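Local coordinates for secreted protein (Streptomyces lividans TK24, PDB 5LXZ) that is probably a copper-radical oxidase of the galactose oxidase-like AA5 family, with a copper bound by histidine and tyrosine side chains, at residues 28-41 with 461-475. The protein carries 1 engineered substitution. Residues are numbered along the deposited sequence; the frame is centred on the assembly and turned at random. Where two conformers were deposited one is given.
Sequences TIHAALLRTGKVLM and HSGSILLPDGRLMFF. With CU (copper (II) ion), chain B; PO4 (phosphate ion), chain G.
Two neighbouring blades of the galactose oxidase-like Kelch beta-propeller pack face to face here: the hairpin of strands 30-33 and 39-41 lies on the hairpin of strands 462-466 and 472-475, and Ile29 meets the copper ligand His461 where they reach the metal site. Strands 30-33 and 462-466 run almost parallel, 5° apart, with axes 7.4 Å from each other, as befits equivalent strands of adjacent blades. No direct hydrogen bond joins the hairpins; apolar side chains fill the interface. The ring of Phe475 turns one face to its own Gly463 N, while Thr28 O and Ile29 O come up to its edge, Thr28 O lying 3.4 Å from Phe475 CD1. Ala31 CB approaches that ring obliquely, 3.5 Å from Phe475 CE2. An alanine in place of Phe475 is likely to open a gap beneath Thr28 and Ala31, since both lose the ring they lean on. Farther along, the bent chain of Met473 brings its CE to 3.8 Å from Val39 CG1, and the methyl end of Met41 meets it head-on. Ile465 places CG2 beside Leu33 CB, and Leu33, its CG anti to the backbone N (chi1 174°), reaches the Pro468 ring with CD2 3.8 Å from Pro468 CD. At the other end, a water donates to both Ile29 O and Ser462 O and so bridges the two backbones. Tyr248 and His548 also bind the copper, and Asp478 accepts from His461 ND1, helping to fix the imidazole's rotation. Ile29 CG2 makes an off-centre CH-pi contact with this imidazole, 3.7 Å from His461 CD2, Ile29 CD1 lies over the rim of one face, and His461 NE2 holds the copper at 2.0 Å.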
loop_
_atom_site.group_PDB
_atom_site.type_symbol
_atom_site.label_atom_id
_atom_site.label_comp_id
_atom_site.label_asym_id
_atom_site.label_seq_id
_atom_site.Cartn_x
_atom_site.Cartn_y
_atom_site.Cartn_z
ATOM N N THR A 28 -9.187 -11.291 -1.612
ATOM C CA THR A 28 -9.074 -9.867 -1.915
ATOM C C THR A 28 -7.828 -9.279 -1.265
ATOM O O THR A 28 -7.670 -9.300 -0.043
ATOM C CB THR A 28 -10.311 -9.082 -1.420
ATOM O OG1 THR A 28 -11.481 -9.663 -1.997
ATOM C CG2 THR A 28 -10.209 -7.610 -1.815
ATOM N N ILE A 29 -6.983 -8.685 -2.081
ATOM C CA ILE A 29 -5.724 -8.071 -1.633
ATOM C C ILE A 29 -5.702 -6.550 -1.897
ATOM O O ILE A 29 -4.965 -5.828 -1.230
ATOM C CB ILE A 29 -4.513 -8.773 -2.268
ATOM C CG1 ILE A 29 -4.492 -10.232 -1.754
ATOM C CG2 ILE A 29 -3.200 -8.088 -1.963
ATOM C CD1 ILE A 29 -3.549 -11.115 -2.518
ATOM N N HIS A 30 -6.544 -6.047 -2.792
ATOM C CA HIS A 30 -6.679 -4.636 -3.065
ATOM C C HIS A 30 -8.146 -4.333 -3.072
ATOM O O HIS A 30 -8.943 -5.124 -3.615
ATOM C CB HIS A 30 -6.176 -4.333 -4.484
ATOM C CG HIS A 30 -4.798 -4.806 -4.782
ATOM N ND1 HIS A 30 -3.718 -3.955 -4.905
ATOM C CD2 HIS A 30 -4.304 -6.047 -4.972
ATOM C CE1 HIS A 30 -2.626 -4.654 -5.168
ATOM N NE2 HIS A 30 -2.949 -5.925 -5.177
ATOM N N ALA A 31 -8.526 -3.159 -2.608
ATOM C CA ALA A 31 -9.872 -2.695 -2.822
ATOM C C ALA A 31 -9.899 -1.207 -3.032
ATOM O O ALA A 31 -9.027 -0.476 -2.527
ATOM C CB ALA A 31 -10.782 -3.096 -1.693
ATOM N N ALA A 32 -10.880 -0.761 -3.787
ATOM C CA ALA A 32 -11.050 0.655 -4.038
ATOM C C ALA A 32 -12.528 0.987 -4.091
ATOM O O ALA A 32 -13.284 0.295 -4.756
ATOM C CB ALA A 32 -10.388 1.053 -5.340
ATOM N N LEU A 33 -12.939 2.045 -3.411
ATOM C CA LEU A 33 -14.268 2.567 -3.571
ATOM C C LEU A 33 -14.336 3.352 -4.851
ATOM O O LEU A 33 -13.498 4.178 -5.093
ATOM C CB LEU A 33 -14.679 3.418 -2.379
ATOM C CG LEU A 33 -16.017 4.123 -2.543
ATOM C CD1 LEU A 33 -17.148 3.109 -2.593
ATOM C CD2 LEU A 33 -16.248 5.112 -1.402
ATOM N N LEU A 34 -15.316 3.037 -5.704
ATOM C CA LEU A 34 -15.498 3.701 -6.985
ATOM C C LEU A 34 -16.598 4.746 -6.878
ATOM O O LEU A 34 -17.453 4.717 -5.983
ATOM C CB LEU A 34 -15.937 2.660 -8.014
ATOM C CG LEU A 34 -15.042 1.419 -8.107
ATOM C CD1 LEU A 34 -15.728 0.425 -9.036
ATOM C CD2 LEU A 34 -13.654 1.778 -8.570
ATOM N N ARG A 35 -16.540 5.703 -7.790
ATOM C CA ARG A 35 -17.459 6.842 -7.762
ATOM C C ARG A 35 -18.906 6.471 -7.992
ATOM O O ARG A 35 -19.784 7.269 -7.761
ATOM C CB ARG A 35 -16.982 7.923 -8.717
ATOM C CG ARG A 35 -16.958 7.568 -10.192
ATOM C CD ARG A 35 -18.215 7.993 -10.876
ATOM N NE ARG A 35 -18.005 8.061 -12.327
ATOM C CZ ARG A 35 -18.958 8.397 -13.187
ATOM N NH1 ARG A 35 -20.175 8.668 -12.764
ATOM N NH2 ARG A 35 -18.660 8.504 -14.471
ATOM N N THR A 36 -19.154 5.253 -8.465
ATOM C CA THR A 36 -20.492 4.674 -8.534
ATOM C C THR A 36 -21.064 4.225 -7.210
ATOM O O THR A 36 -22.213 3.818 -7.139
ATOM C CB THR A 36 -20.472 3.471 -9.478
ATOM O OG1 THR A 36 -19.439 2.575 -9.013
ATOM C CG2 THR A 36 -20.145 3.910 -10.879
ATOM N N GLY A 37 -20.263 4.270 -6.134
ATOM C CA GLY A 37 -20.661 3.795 -4.854
ATOM C C GLY A 37 -20.369 2.323 -4.628
ATOM O O GLY A 37 -20.621 1.826 -3.542
ATOM N N LYS A 38 -19.831 1.650 -5.637
ATOM C CA LYS A 38 -19.492 0.246 -5.533
ATOM C C LYS A 38 -18.018 0.092 -5.215
ATOM O O LYS A 38 -17.228 1.032 -5.421
ATOM C CB LYS A 38 -19.854 -0.439 -6.827
ATOM C CG LYS A 38 -21.361 -0.283 -7.088
ATOM C CD LYS A 38 -21.757 -1.052 -8.292
ATOM C CE LYS A 38 -23.166 -0.712 -8.751
ATOM N NZ LYS A 38 -23.441 -1.550 -9.956
ATOM N N VAL A 39 -17.657 -1.077 -4.713
ATOM C CA VAL A 39 -16.277 -1.354 -4.321
ATOM C C VAL A 39 -15.677 -2.363 -5.257
ATOM O O VAL A 39 -16.230 -3.460 -5.443
ATOM C CB VAL A 39 -16.206 -1.867 -2.887
ATOM C CG1 VAL A 39 -14.777 -2.152 -2.469
ATOM C CG2 VAL A 39 -16.866 -0.884 -1.925
ATOM N N LEU A 40 -14.534 -2.003 -5.833
ATOM C CA LEU A 40 -13.728 -2.903 -6.638
ATOM C C LEU A 40 -12.847 -3.710 -5.687
ATOM O O LEU A 40 -12.155 -3.132 -4.845
ATOM C CB LEU A 40 -12.866 -2.111 -7.597
ATOM C CG LEU A 40 -11.961 -2.951 -8.494
ATOM C CD1 LEU A 40 -12.792 -3.672 -9.519
ATOM C CD2 LEU A 40 -10.859 -2.069 -9.104
ATOM N N MET A 41 -12.899 -5.030 -5.781
ATOM C CA MET A 41 -12.127 -5.920 -4.929
ATOM C C MET A 41 -11.255 -6.783 -5.821
ATOM O O MET A 41 -11.777 -7.604 -6.610
ATOM C CB MET A 41 -13.082 -6.767 -4.095
ATOM C CG MET A 41 -14.002 -5.904 -3.236
ATOM S SD MET A 41 -15.309 -6.819 -2.410
ATOM C CE MET A 41 -14.300 -7.543 -1.122
ATOM N N HIS A 461 -1.734 -8.407 3.676
ATOM C CA HIS A 461 -2.735 -8.500 2.614
ATOM C C HIS A 461 -4.140 -8.216 3.104
ATOM O O HIS A 461 -5.074 -8.926 2.705
ATOM C CB HIS A 461 -2.672 -9.849 1.909
ATOM C CG HIS A 461 -1.478 -10.022 1.027
ATOM N ND1 HIS A 461 -1.069 -11.252 0.567
ATOM C CD2 HIS A 461 -0.639 -9.113 0.470
ATOM C CE1 HIS A 461 -0.017 -11.108 -0.209
ATOM N NE2 HIS A 461 0.257 -9.824 -0.295
ATOM N N SER A 462 -4.282 -7.156 3.893
ATOM C CA SER A 462 -5.564 -6.671 4.391
ATOM C C SER A 462 -5.782 -5.247 3.970
ATOM O O SER A 462 -4.919 -4.618 3.281
ATOM C CB SER A 462 -5.621 -6.760 5.919
ATOM O OG SER A 462 -5.327 -8.050 6.371
ATOM N N GLY A 463 -6.954 -4.699 4.328
ATOM C CA GLY A 463 -7.164 -3.289 4.129
ATOM C C GLY A 463 -8.526 -2.860 4.598
ATOM O O GLY A 463 -9.281 -3.684 5.115
ATOM N N SER A 464 -8.829 -1.576 4.411
ATOM C CA SER A 464 -10.091 -1.011 4.857
ATOM C C SER A 464 -10.500 0.124 3.956
ATOM O O SER A 464 -9.647 0.849 3.407
ATOM C CB SER A 464 -10.051 -0.581 6.313
ATOM O OG SER A 464 -9.153 0.485 6.538
ATOM N N ILE A 465 -11.813 0.265 3.788
ATOM C CA ILE A 465 -12.413 1.239 2.883
ATOM C C ILE A 465 -13.612 1.906 3.563
ATOM O O ILE A 465 -14.562 1.209 3.956
ATOM C CB ILE A 465 -12.970 0.497 1.623
ATOM C CG1 ILE A 465 -11.887 -0.368 0.950
ATOM C CG2 ILE A 465 -13.652 1.450 0.654
ATOM C CD1 ILE A 465 -10.850 0.461 0.268
ATOM N N LEU A 466 -13.594 3.231 3.623
ATOM C CA LEU A 466 -14.782 4.000 4.019
ATOM C C LEU A 466 -15.830 3.956 2.917
ATOM O O LEU A 466 -15.520 4.172 1.750
ATOM C CB LEU A 466 -14.412 5.446 4.279
ATOM C CG LEU A 466 -15.534 6.445 4.597
ATOM C CD1 LEU A 466 -16.237 6.092 5.911
ATOM C CD2 LEU A 466 -15.035 7.891 4.601
ATOM N N LEU A 467 -17.073 3.682 3.291
ATOM C CA LEU A 467 -18.170 3.606 2.359
ATOM C C LEU A 467 -19.009 4.886 2.406
ATOM O O LEU A 467 -19.009 5.598 3.415
ATOM C CB LEU A 467 -19.042 2.393 2.693
ATOM C CG LEU A 467 -18.329 1.049 2.745
ATOM C CD1 LEU A 467 -19.227 -0.062 3.235
ATOM C CD2 LEU A 467 -17.771 0.657 1.406
ATOM N N PRO A 468 -19.827 5.116 1.367
ATOM C CA PRO A 468 -20.659 6.323 1.322
ATOM C C PRO A 468 -21.679 6.446 2.435
ATOM O O PRO A 468 -22.068 7.552 2.774
ATOM C CB PRO A 468 -21.289 6.258 -0.075
ATOM C CG PRO A 468 -20.280 5.519 -0.896
ATOM C CD PRO A 468 -19.759 4.464 0.036
ATOM N N ASP A 469 -22.043 5.334 3.052
ATOM C CA ASP A 469 -22.994 5.401 4.170
ATOM C C ASP A 469 -22.340 5.686 5.490
ATOM O O ASP A 469 -23.034 5.766 6.530
ATOM C CB ASP A 469 -23.871 4.159 4.209
ATOM C CG ASP A 469 -23.149 2.929 4.698
ATOM O OD1 ASP A 469 -21.927 2.910 4.761
ATOM O OD2 ASP A 469 -23.819 1.899 5.019
ATOM N N GLY A 470 -21.014 5.857 5.513
ATOM C CA GLY A 470 -20.271 6.122 6.738
ATOM C C GLY A 470 -19.820 4.886 7.515
ATOM O O GLY A 470 -19.174 5.021 8.543
ATOM N N ARG A 471 -20.165 3.701 7.038
ATOM C CA ARG A 471 -19.604 2.468 7.570
ATOM C C ARG A 471 -18.361 2.146 6.788
ATOM O O ARG A 471 -18.062 2.790 5.787
ATOM C CB ARG A 471 -20.591 1.328 7.464
ATOM C CG ARG A 471 -21.857 1.578 8.283
ATOM C CD ARG A 471 -22.845 0.419 8.196
ATOM N NE ARG A 471 -23.992 0.665 9.060
ATOM C CZ ARG A 471 -25.034 1.440 8.743
ATOM N NH1 ARG A 471 -25.113 2.055 7.570
ATOM N NH2 ARG A 471 -25.992 1.640 9.632
ATOM N N LEU A 472 -17.630 1.161 7.276
ATOM C CA LEU A 472 -16.332 0.789 6.687
ATOM C C LEU A 472 -16.264 -0.686 6.420
ATOM O O LEU A 472 -16.715 -1.509 7.225
ATOM C CB LEU A 472 -15.210 1.204 7.594
ATOM C CG LEU A 472 -15.128 2.714 7.769
ATOM C CD1 LEU A 472 -15.716 3.146 9.125
ATOM C CD2 LEU A 472 -13.712 3.229 7.628
ATOM N N MET A 473 -15.654 -1.040 5.292
ATOM C CA MET A 473 -15.458 -2.432 4.929
ATOM C C MET A 473 -14.005 -2.793 5.165
ATOM O O MET A 473 -13.101 -2.026 4.809
ATOM C CB MET A 473 -15.833 -2.673 3.476
ATOM C CG MET A 473 -15.761 -4.109 3.047
ATOM S SD MET A 473 -14.152 -4.658 2.478
ATOM C CE MET A 473 -14.134 -3.873 0.867
ATOM N N PHE A 474 -13.795 -3.970 5.742
ATOM C CA PHE A 474 -12.484 -4.525 6.007
ATOM C C PHE A 474 -12.346 -5.836 5.273
ATOM O O PHE A 474 -13.273 -6.641 5.194
ATOM C CB PHE A 474 -12.311 -4.745 7.509
ATOM C CG PHE A 474 -11.996 -3.486 8.261
ATOM C CD1 PHE A 474 -12.991 -2.510 8.477
ATOM C CD2 PHE A 474 -10.722 -3.248 8.783
ATOM C CE1 PHE A 474 -12.713 -1.320 9.167
ATOM C CE2 PHE A 474 -10.469 -2.082 9.485
ATOM C CZ PHE A 474 -11.432 -1.104 9.654
ATOM N N PHE A 475 -11.166 -6.070 4.678
ATOM C CA PHE A 475 -10.947 -7.256 3.865
ATOM C C PHE A 475 -9.574 -7.840 4.073
ATOM O O PHE A 475 -8.668 -7.190 4.592
ATOM C CB PHE A 475 -11.107 -6.919 2.369
ATOM C CG PHE A 475 -10.077 -5.956 1.868
ATOM C CD1 PHE A 475 -8.853 -6.418 1.363
ATOM C CD2 PHE A 475 -10.300 -4.589 1.889
ATOM C CE1 PHE A 475 -7.880 -5.539 0.901
ATOM C CE2 PHE A 475 -9.321 -3.712 1.427
ATOM C CZ PHE A 475 -8.116 -4.199 0.941
HETATM CU CU CU B . 1.796 -8.898 -1.231
HETATM P P PO4 G . -28.281 4.013 7.910
HETATM O O1 PO4 G . -29.549 3.641 7.169
HETATM O O2 PO4 G . -27.125 3.776 6.921
HETATM O O3 PO4 G . -28.336 5.450 8.381
HETATM O O4 PO4 G . -28.132 3.192 9.164
HETATM O O HOH W 1 -3.491 -5.707 1.077
HETATM O O HOH W 2 2.811 -10.710 -1.910
#